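Local atomic coordinates of cytochrome C3 (Desulfovibrio desulfuricans, PDB entry 1UP9), a protein that binds four heme c groups covalently and probably serves as an electron carrier in electron transport. Residues T32-V37 / E41-C46; A23-V28 / A81-V86. All coordinates share one frame; numbering follows the deposited sequence. Where two conformers were deposited one is given.

Interaction 1: T32-V37 / E41-C46; sequences TCHHLV and ESYAKC. With HEC (heme c), chain B.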
loop_
_atom_site.group_PDB
_atom_site.type_symbol
_atom_site.label_atom_id
_atom_site.label_comp_id
_atom_site.label_asym_id
_atom_site.label_seq_id
_atom_site.Cartn_x
_atom_site.Cartn_y
_atom_site.Cartn_z
ATOM N N THR A 32 10.539 -1.805 -1.357
ATOM C CA THR A 32 9.891 -0.631 -0.755
ATOM C C THR A 32 8.587 -1.018 -0.086
ATOM O O THR A 32 8.241 -0.515 0.998
ATOM C CB THR A 32 9.615 0.376 -1.873
ATOM O OG1 THR A 32 10.920 0.837 -2.303
ATOM C CG2 THR A 32 8.765 1.530 -1.353
ATOM N N CYS A 33 7.858 -1.922 -0.757
ATOM C CA CYS A 33 6.556 -2.375 -0.247
ATOM C C CYS A 33 6.681 -3.694 0.513
ATOM O O CYS A 33 6.244 -3.789 1.647
ATOM C CB CYS A 33 5.568 -2.515 -1.417
ATOM S SG CYS A 33 5.384 -0.898 -2.220
ATOM N N HIS A 34 7.260 -4.649 -0.201
ATOM C CA HIS A 34 7.494 -5.979 0.384
ATOM C C HIS A 34 8.758 -5.902 1.205
ATOM O O HIS A 34 9.825 -6.424 0.849
ATOM C CB HIS A 34 7.623 -7.009 -0.722
ATOM C CG HIS A 34 6.388 -7.125 -1.557
ATOM N ND1 HIS A 34 5.238 -7.781 -1.132
ATOM C CD2 HIS A 34 6.120 -6.694 -2.813
ATOM C CE1 HIS A 34 4.319 -7.726 -2.105
ATOM N NE2 HIS A 34 4.827 -7.067 -3.125
ATOM N N HIS A 35 8.670 -5.199 2.338
ATOM C CA HIS A 35 9.863 -4.861 3.083
ATOM C C HIS A 35 10.407 -6.117 3.773
ATOM O O HIS A 35 9.706 -7.110 3.998
ATOM C CB HIS A 35 9.578 -3.790 4.111
ATOM C CG HIS A 35 8.514 -4.155 5.084
ATOM N ND1 HIS A 35 8.800 -4.926 6.185
ATOM C CD2 HIS A 35 7.185 -3.885 5.123
ATOM C CE1 HIS A 35 7.676 -5.112 6.866
ATOM N NE2 HIS A 35 6.671 -4.498 6.264
ATOM N N LEU A 36 11.695 -6.071 4.121
ATOM C CA LEU A 36 12.260 -7.186 4.876
ATOM C C LEU A 36 11.568 -7.356 6.228
ATOM O O LEU A 36 11.125 -6.389 6.868
ATOM C CB LEU A 36 13.779 -6.965 5.104
ATOM C CG LEU A 36 14.611 -6.810 3.822
ATOM C CD1 LEU A 36 16.091 -6.656 4.212
ATOM C CD2 LEU A 36 14.408 -7.934 2.822
ATOM N N VAL A 37 11.485 -8.586 6.718
ATOM C CA VAL A 37 10.997 -8.851 8.065
ATOM C C VAL A 37 11.983 -9.806 8.714
ATOM O O VAL A 37 12.322 -10.843 8.133
ATOM C CB VAL A 37 9.596 -9.502 8.003
ATOM C CG1 VAL A 37 9.149 -9.894 9.387
ATOM C CG2 VAL A 37 8.595 -8.550 7.342
ATOM N N GLU A 41 13.708 -11.670 3.201
ATOM C CA GLU A 41 12.760 -11.287 2.175
ATOM C C GLU A 41 11.380 -11.840 2.540
ATOM O O GLU A 41 11.262 -12.979 3.015
ATOM C CB GLU A 41 13.165 -11.862 0.818
ATOM C CG GLU A 41 14.450 -11.310 0.250
ATOM C CD GLU A 41 14.769 -11.823 -1.146
ATOM O OE1 GLU A 41 13.876 -11.993 -2.004
ATOM O OE2 GLU A 41 15.991 -12.054 -1.362
ATOM N N SER A 42 10.332 -11.063 2.272
ATOM C CA SER A 42 9.017 -11.666 2.332
ATOM C C SER A 42 8.059 -10.892 1.399
ATOM O O SER A 42 8.014 -9.683 1.213
ATOM C CB SER A 42 8.482 -11.716 3.753
ATOM O OG SER A 42 8.162 -10.433 4.252
ATOM N N TYR A 43 7.272 -11.769 0.797
ATOM C CA TYR A 43 6.315 -11.303 -0.190
ATOM C C TYR A 43 4.901 -11.691 0.186
ATOM O O TYR A 43 3.975 -11.647 -0.647
ATOM C CB TYR A 43 6.702 -11.944 -1.520
ATOM C CG TYR A 43 7.937 -11.384 -2.173
ATOM C CD1 TYR A 43 9.171 -11.965 -1.992
ATOM C CD2 TYR A 43 7.873 -10.253 -2.995
ATOM C CE1 TYR A 43 10.299 -11.462 -2.583
ATOM C CE2 TYR A 43 9.011 -9.741 -3.596
ATOM C CZ TYR A 43 10.222 -10.341 -3.394
ATOM O OH TYR A 43 11.383 -9.871 -3.985
ATOM N N ALA A 44 4.716 -12.088 1.444
ATOM C CA ALA A 44 3.375 -12.475 1.871
ATOM C C ALA A 44 2.426 -11.278 1.864
ATOM O O ALA A 44 2.784 -10.124 1.899
ATOM C CB ALA A 44 3.410 -13.074 3.261
ATOM N N LYS A 45 1.121 -11.597 1.834
ATOM C CA LYS A 45 0.138 -10.522 1.841
ATOM C C LYS A 45 0.290 -9.688 3.114
ATOM O O LYS A 45 0.568 -10.179 4.193
ATOM C CB LYS A 45 -1.279 -11.079 1.726
ATOM C CG LYS A 45 -1.485 -11.935 0.483
ATOM C CD LYS A 45 -2.890 -12.526 0.434
ATOM C CE LYS A 45 -3.240 -12.959 -0.986
ATOM N NZ LYS A 45 -4.093 -14.175 -0.952
ATOM N N CYS A 46 0.128 -8.382 2.920
ATOM C CA CYS A 46 0.393 -7.422 3.981
ATOM C C CYS A 46 -0.432 -7.727 5.217
ATOM O O CYS A 46 0.055 -7.546 6.348
ATOM C CB CYS A 46 0.125 -5.984 3.527
ATOM S SG CYS A 46 0.704 -5.550 1.877
HETATM FE FE HEC B . 3.918 -6.732 -4.866
HETATM C CHA HEC B . 1.094 -8.505 -4.075
HETATM C CHB HEC B . 5.463 -9.551 -5.755
HETATM C CHC HEC B . 6.509 -4.864 -6.137
HETATM C CHD HEC B . 2.664 -3.921 -3.329
HETATM N NA HEC B . 3.364 -8.651 -4.977
HETATM C C1A HEC B . 2.176 -9.241 -4.529
HETATM C C2A HEC B . 2.276 -10.683 -4.625
HETATM C C3A HEC B . 3.488 -10.959 -5.123
HETATM C C4A HEC B . 4.184 -9.703 -5.309
HETATM C CMA HEC B . 4.088 -12.333 -5.486
HETATM C CAA HEC B . 1.191 -11.669 -4.201
HETATM C CBA HEC B . 1.347 -12.025 -2.704
HETATM C CGA HEC B . 0.881 -10.905 -1.786
HETATM O O1A HEC B . 1.763 -10.283 -1.136
HETATM O O2A HEC B . -0.366 -10.706 -1.768
HETATM N NB HEC B . 5.609 -7.145 -5.836
HETATM C C1B HEC B . 6.126 -8.395 -6.066
HETATM C C2B HEC B . 7.446 -8.289 -6.666
HETATM C C3B HEC B . 7.704 -6.968 -6.805
HETATM C C4B HEC B . 6.586 -6.248 -6.244
HETATM C CMB HEC B . 8.287 -9.500 -7.067
HETATM C CAB HEC B . 8.900 -6.257 -7.423
HETATM C CBB HEC B . 9.167 -6.725 -8.878
HETATM N NC HEC B . 4.456 -4.816 -4.750
HETATM C C1C HEC B . 5.561 -4.208 -5.363
HETATM C C2C HEC B . 5.600 -2.806 -5.039
HETATM C C3C HEC B . 4.575 -2.573 -4.245
HETATM C C4C HEC B . 3.835 -3.790 -4.062
HETATM C CMC HEC B . 6.736 -1.906 -5.540
HETATM C CAC HEC B . 4.187 -1.267 -3.536
HETATM C CBC HEC B . 4.124 -0.013 -4.452
HETATM N ND HEC B . 2.233 -6.321 -3.875
HETATM C C1D HEC B . 1.917 -5.090 -3.300
HETATM C C2D HEC B . 0.617 -5.205 -2.667
HETATM C C3D HEC B . 0.165 -6.465 -2.864
HETATM C C4D HEC B . 1.168 -7.179 -3.630
HETATM C CMD HEC B . -0.058 -4.064 -1.931
HETATM C CAD HEC B . -1.150 -7.071 -2.358
HETATM C CBD HEC B . -0.898 -7.823 -1.030
HETATM C CGD HEC B . -2.142 -8.161 -0.250
HETATM O O1D HEC B . -2.079 -7.945 0.978
HETATM O O2D HEC B . -3.119 -8.596 -0.825
HETATM O O HOH W 1 4.916 -8.485 1.615
HETATM O O HOH W 2 11.206 -8.688 0.564
HETATM O O HOH W 3 6.979 -7.798 3.637
#
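The H34 imidazole meets the Y43 ring obliquely, with planes at 42° and centroids 5.2 Å apart. Y43 CD2 lies over one face of the imidazole, 3.7 Å from H34 CG, toward the rim. H34 NE2 binds the heme iron at 2.0 Å, and H22 supplies the other axial ligand. C33 SG is bonded to the heme vinyl-derived carbon CAC, so adjacent residues hold the heme by two kinds of bond. Beyond the rings, L36 CD2 rests against E41 CA. No direct hydrogen bond joins the segments; waters bridge them. H34 ND1 donates a hydrogen bond to one water, ND1 to water O 2.9 Å, in the ring plane. This helps fix the ring's rotation, together with the bond to the iron. The same water also reaches A44 O. A second links H34 O to S42 N. A third donates to H35 O at 2.8 Å; its link to S42 OG is doubtful. H34 centres an inverse gamma turn, and H35 ND1 donates to L36 O at 2.8 Å (164°). H35 is an axial ligand of another heme, paired with H52. C30, C33 and H34 form a CXXCH heme-binding motif. The contact joins the end of helix 30-33 to the loop running on toward helix 64-69.

Interaction 2: A23-V28 / A81-V86; sequences APHEKV and ACHSKV. With HEC (heme c), chain D; SO4 (sulfate ion), chain F.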
loop_
_atom_site.group_PDB
_atom_site.type_symbol
_atom_site.label_atom_id
_atom_site.label_comp_id
_atom_site.label_asym_id
_atom_site.label_seq_id
_atom_site.Cartn_x
_atom_site.Cartn_y
_atom_site.Cartn_z
ATOM N N ALA A 23 1.802 -2.674 -12.342
ATOM C CA ALA A 23 2.467 -2.111 -13.508
ATOM C C ALA A 23 2.903 -0.667 -13.306
ATOM O O ALA A 23 4.051 -0.366 -13.686
ATOM C CB ALA A 23 1.621 -2.197 -14.762
ATOM N N PRO A 24 2.116 0.260 -12.776
ATOM C CA PRO A 24 2.576 1.626 -12.538
ATOM C C PRO A 24 3.761 1.711 -11.588
ATOM O O PRO A 24 4.405 2.776 -11.531
ATOM C CB PRO A 24 1.329 2.316 -11.942
ATOM C CG PRO A 24 0.193 1.535 -12.533
ATOM C CD PRO A 24 0.669 0.098 -12.446
ATOM N N HIS A 25 3.972 0.617 -10.841
ATOM C CA HIS A 25 5.017 0.614 -9.816
ATOM C C HIS A 25 6.228 -0.144 -10.300
ATOM O O HIS A 25 7.083 -0.511 -9.477
ATOM C CB HIS A 25 4.437 -0.002 -8.527
ATOM C CG HIS A 25 3.241 0.754 -8.014
ATOM N ND1 HIS A 25 1.941 0.356 -8.319
ATOM C CD2 HIS A 25 3.115 1.882 -7.306
ATOM C CE1 HIS A 25 1.084 1.193 -7.779
ATOM N NE2 HIS A 25 1.782 2.158 -7.158
ATOM N N GLU A 26 6.387 -0.388 -11.609
ATOM C CA GLU A 26 7.504 -1.199 -12.090
ATOM C C GLU A 26 8.865 -0.591 -11.769
ATOM O O GLU A 26 9.801 -1.373 -11.688
ATOM C CB GLU A 26 7.388 -1.435 -13.601
ATOM C CG GLU A 26 6.259 -2.440 -13.800
ATOM C CD GLU A 26 6.058 -2.821 -15.262
ATOM O OE1 GLU A 26 6.938 -2.437 -16.070
ATOM O OE2 GLU A 26 5.035 -3.495 -15.531
ATOM N N LYS A 27 8.973 0.711 -11.575
ATOM C CA LYS A 27 10.315 1.277 -11.275
ATOM C C LYS A 27 10.522 1.411 -9.767
ATOM O O LYS A 27 11.587 1.822 -9.304
ATOM C CB LYS A 27 10.571 2.597 -12.034
ATOM C CG LYS A 27 10.371 2.509 -13.542
ATOM C CD LYS A 27 11.429 1.664 -14.188
ATOM C CE LYS A 27 11.395 1.654 -15.719
ATOM N NZ LYS A 27 10.433 2.669 -16.238
ATOM N N VAL A 28 9.538 1.058 -8.951
ATOM C CA VAL A 28 9.659 1.032 -7.497
ATOM C C VAL A 28 10.283 -0.306 -7.085
ATOM O O VAL A 28 9.824 -1.383 -7.525
ATOM C CB VAL A 28 8.312 1.209 -6.805
ATOM C CG1 VAL A 28 8.464 1.180 -5.284
ATOM C CG2 VAL A 28 7.692 2.532 -7.241
ATOM N N ALA A 81 1.920 7.926 1.654
ATOM C CA ALA A 81 3.153 8.728 1.805
ATOM C C ALA A 81 3.813 8.921 0.472
ATOM O O ALA A 81 4.189 10.015 0.061
ATOM C CB ALA A 81 4.095 8.023 2.757
ATOM N N CYS A 82 3.987 7.826 -0.279
ATOM C CA CYS A 82 4.641 8.007 -1.578
ATOM C C CYS A 82 3.751 8.740 -2.534
ATOM O O CYS A 82 4.206 9.654 -3.228
ATOM C CB CYS A 82 5.025 6.631 -2.189
ATOM S SG CYS A 82 5.862 6.936 -3.776
ATOM N N HIS A 83 2.447 8.439 -2.586
ATOM C CA HIS A 83 1.586 9.177 -3.516
ATOM C C HIS A 83 1.571 10.670 -3.204
ATOM O O HIS A 83 1.468 11.447 -4.162
ATOM C CB HIS A 83 0.162 8.581 -3.465
ATOM C CG HIS A 83 0.083 7.286 -4.206
ATOM N ND1 HIS A 83 -1.177 6.750 -4.439
ATOM C CD2 HIS A 83 0.990 6.471 -4.793
ATOM C CE1 HIS A 83 -1.025 5.634 -5.122
ATOM N NE2 HIS A 83 0.272 5.409 -5.360
ATOM N N SER A 84 1.687 11.049 -1.922
ATOM C CA SER A 84 1.712 12.484 -1.646
ATOM C C SER A 84 2.891 13.168 -2.324
ATOM O O SER A 84 2.815 14.299 -2.830
ATOM C CB SER A 84 1.731 12.674 -0.116
ATOM O OG SER A 84 0.494 12.177 0.419
ATOM N N LYS A 85 4.028 12.486 -2.334
ATOM C CA LYS A 85 5.224 13.009 -3.023
ATOM C C LYS A 85 5.036 13.019 -4.531
ATOM O O LYS A 85 5.454 13.963 -5.226
ATOM C CB LYS A 85 6.472 12.185 -2.692
ATOM C CG LYS A 85 6.886 12.222 -1.221
ATOM C CD LYS A 85 7.948 11.152 -0.966
ATOM C CE LYS A 85 8.328 10.967 0.503
ATOM N NZ LYS A 85 9.140 9.708 0.651
ATOM N N VAL A 86 4.410 11.976 -5.094
ATOM C CA VAL A 86 4.164 11.924 -6.533
ATOM C C VAL A 86 3.248 13.086 -6.942
ATOM O O VAL A 86 3.539 13.708 -7.941
ATOM C CB VAL A 86 3.547 10.567 -6.920
ATOM C CG1 VAL A 86 3.097 10.520 -8.368
ATOM C CG2 VAL A 86 4.543 9.412 -6.680
HETATM FE FE HEC D . 1.037 3.780 -6.253
HETATM C CHA HEC D . 0.065 4.841 -9.345
HETATM C CHB HEC D . -2.042 2.263 -5.793
HETATM C CHC HEC D . 2.068 2.500 -3.258
HETATM C CHD HEC D . 4.067 5.328 -6.670
HETATM N NA HEC D . -0.625 3.641 -7.313
HETATM C C1A HEC D . -0.845 4.131 -8.585
HETATM C C2A HEC D . -2.210 3.856 -8.997
HETATM C C3A HEC D . -2.790 3.129 -8.042
HETATM C C4A HEC D . -1.812 2.961 -6.980
HETATM C CMA HEC D . -4.219 2.583 -7.991
HETATM C CAA HEC D . -2.837 4.453 -10.277
HETATM C CBA HEC D . -2.780 3.451 -11.453
HETATM C CGA HEC D . -3.637 3.994 -12.599
HETATM O O1A HEC D . -3.006 4.466 -13.549
HETATM O O2A HEC D . -4.864 3.920 -12.472
HETATM N NB HEC D . 0.200 2.627 -4.868
HETATM C C1B HEC D . -1.110 2.131 -4.778
HETATM C C2B HEC D . -1.329 1.452 -3.514
HETATM C C3B HEC D . -0.152 1.498 -2.855
HETATM C C4B HEC D . 0.778 2.246 -3.678
HETATM C CMB HEC D . -2.681 0.857 -3.098
HETATM C CAB HEC D . 0.254 0.979 -1.491
HETATM C CBB HEC D . -0.002 -0.563 -1.372
HETATM N NC HEC D . 2.695 3.921 -5.175
HETATM C C1C HEC D . 2.941 3.334 -3.958
HETATM C C2C HEC D . 4.262 3.693 -3.474
HETATM C C3C HEC D . 4.823 4.514 -4.404
HETATM C C4C HEC D . 3.840 4.628 -5.486
HETATM C CMC HEC D . 4.791 3.218 -2.109
HETATM C CAC HEC D . 6.156 5.254 -4.428
HETATM C CBC HEC D . 7.315 4.606 -3.687
HETATM N ND HEC D . 1.867 4.897 -7.668
HETATM C C1D HEC D . 3.159 5.406 -7.705
HETATM C C2D HEC D . 3.425 6.026 -8.970
HETATM C C3D HEC D . 2.315 5.884 -9.709
HETATM C C4D HEC D . 1.337 5.176 -8.938
HETATM C CMD HEC D . 4.779 6.645 -9.358
HETATM C CAD HEC D . 2.168 6.328 -11.164
HETATM C CBD HEC D . 1.886 7.847 -11.204
HETATM C CGD HEC D . 2.055 8.360 -12.630
HETATM O O1D HEC D . 1.255 7.894 -13.460
HETATM O O2D HEC D . 2.974 9.179 -12.848
HETATM S S SO4 F . -1.293 -4.483 -12.977
HETATM O O1 SO4 F . -0.670 -3.104 -13.458
HETATM O O2 SO4 F . -0.738 -5.463 -13.905
HETATM O O3 SO4 F . -1.077 -4.792 -11.734
HETATM O O4 SO4 F . -2.675 -4.450 -13.362
#
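H25 and H83 face each other across the heme iron, NE2 to NE2 at 4.0 Å, each at the edge of the other's ring. Each NE2 binds the iron at 2.0 Å, and the line through the three atoms is almost straight. The two imidazoles are nearly coplanar, with planes only about 6° apart. Their shared plane is turned off the line between NA and NC of the heme and passes near C4A. On each side CE1 lies near NA and CD2 near NC, so one ring eclipses the other through the porphyrin.

Neither segment touches the other elsewhere; the metal and the heme make the join. The far nitrogens help fix the ring rotations. H25 ND1 is hydrogen-bonded to P21 O, and H83 ND1 to L97 O. Such bonds would probably make the imidazoles somewhat stronger donors to the iron. F20 stacks on H25. H25 sits in a loop, where a type I turn runs from H25 to V28, closed by V28 N to H25 O at 3.0 Å.

On the helix side C82 SG is bonded to heme CAC at 1.8 Å. Its SG points anti to the backbone N (chi1 -179°), which carries the sulfur to the heme edge beside the H83 ligand. V86, one turn on from C82, lays CG2 3.9 Å from heme methyl CMD. O1 of a sulfate ion, probably from the crystallisation liquor, accepts a hydrogen bond from A23 N at 2.7 Å.

C79, C82 and H83 form a CXXCH motif, and H25 completes the bis-histidine iron coordination typical of the hemes of tetraheme cytochromes c3.

From the N terminus the chain leaves strand 17-20 and enters 23-28, the first half of interaction 2. Helix 30-33 follows, and its end is the start of 32-37. Three residues later the chain comes back as 41-46, so interaction 1 closes a short local loop. The second half of interaction 2, in helix 79-89, comes much later and closes a loop with 52 residues between its segments. Interaction 1 therefore nests within interaction 2 and does not cross it. Their centres lie about 16 Å apart. Interaction 1 gathers ligands and attachments for two hemes locally; interaction 2 ties the early loop to the C-terminal helical part through another heme.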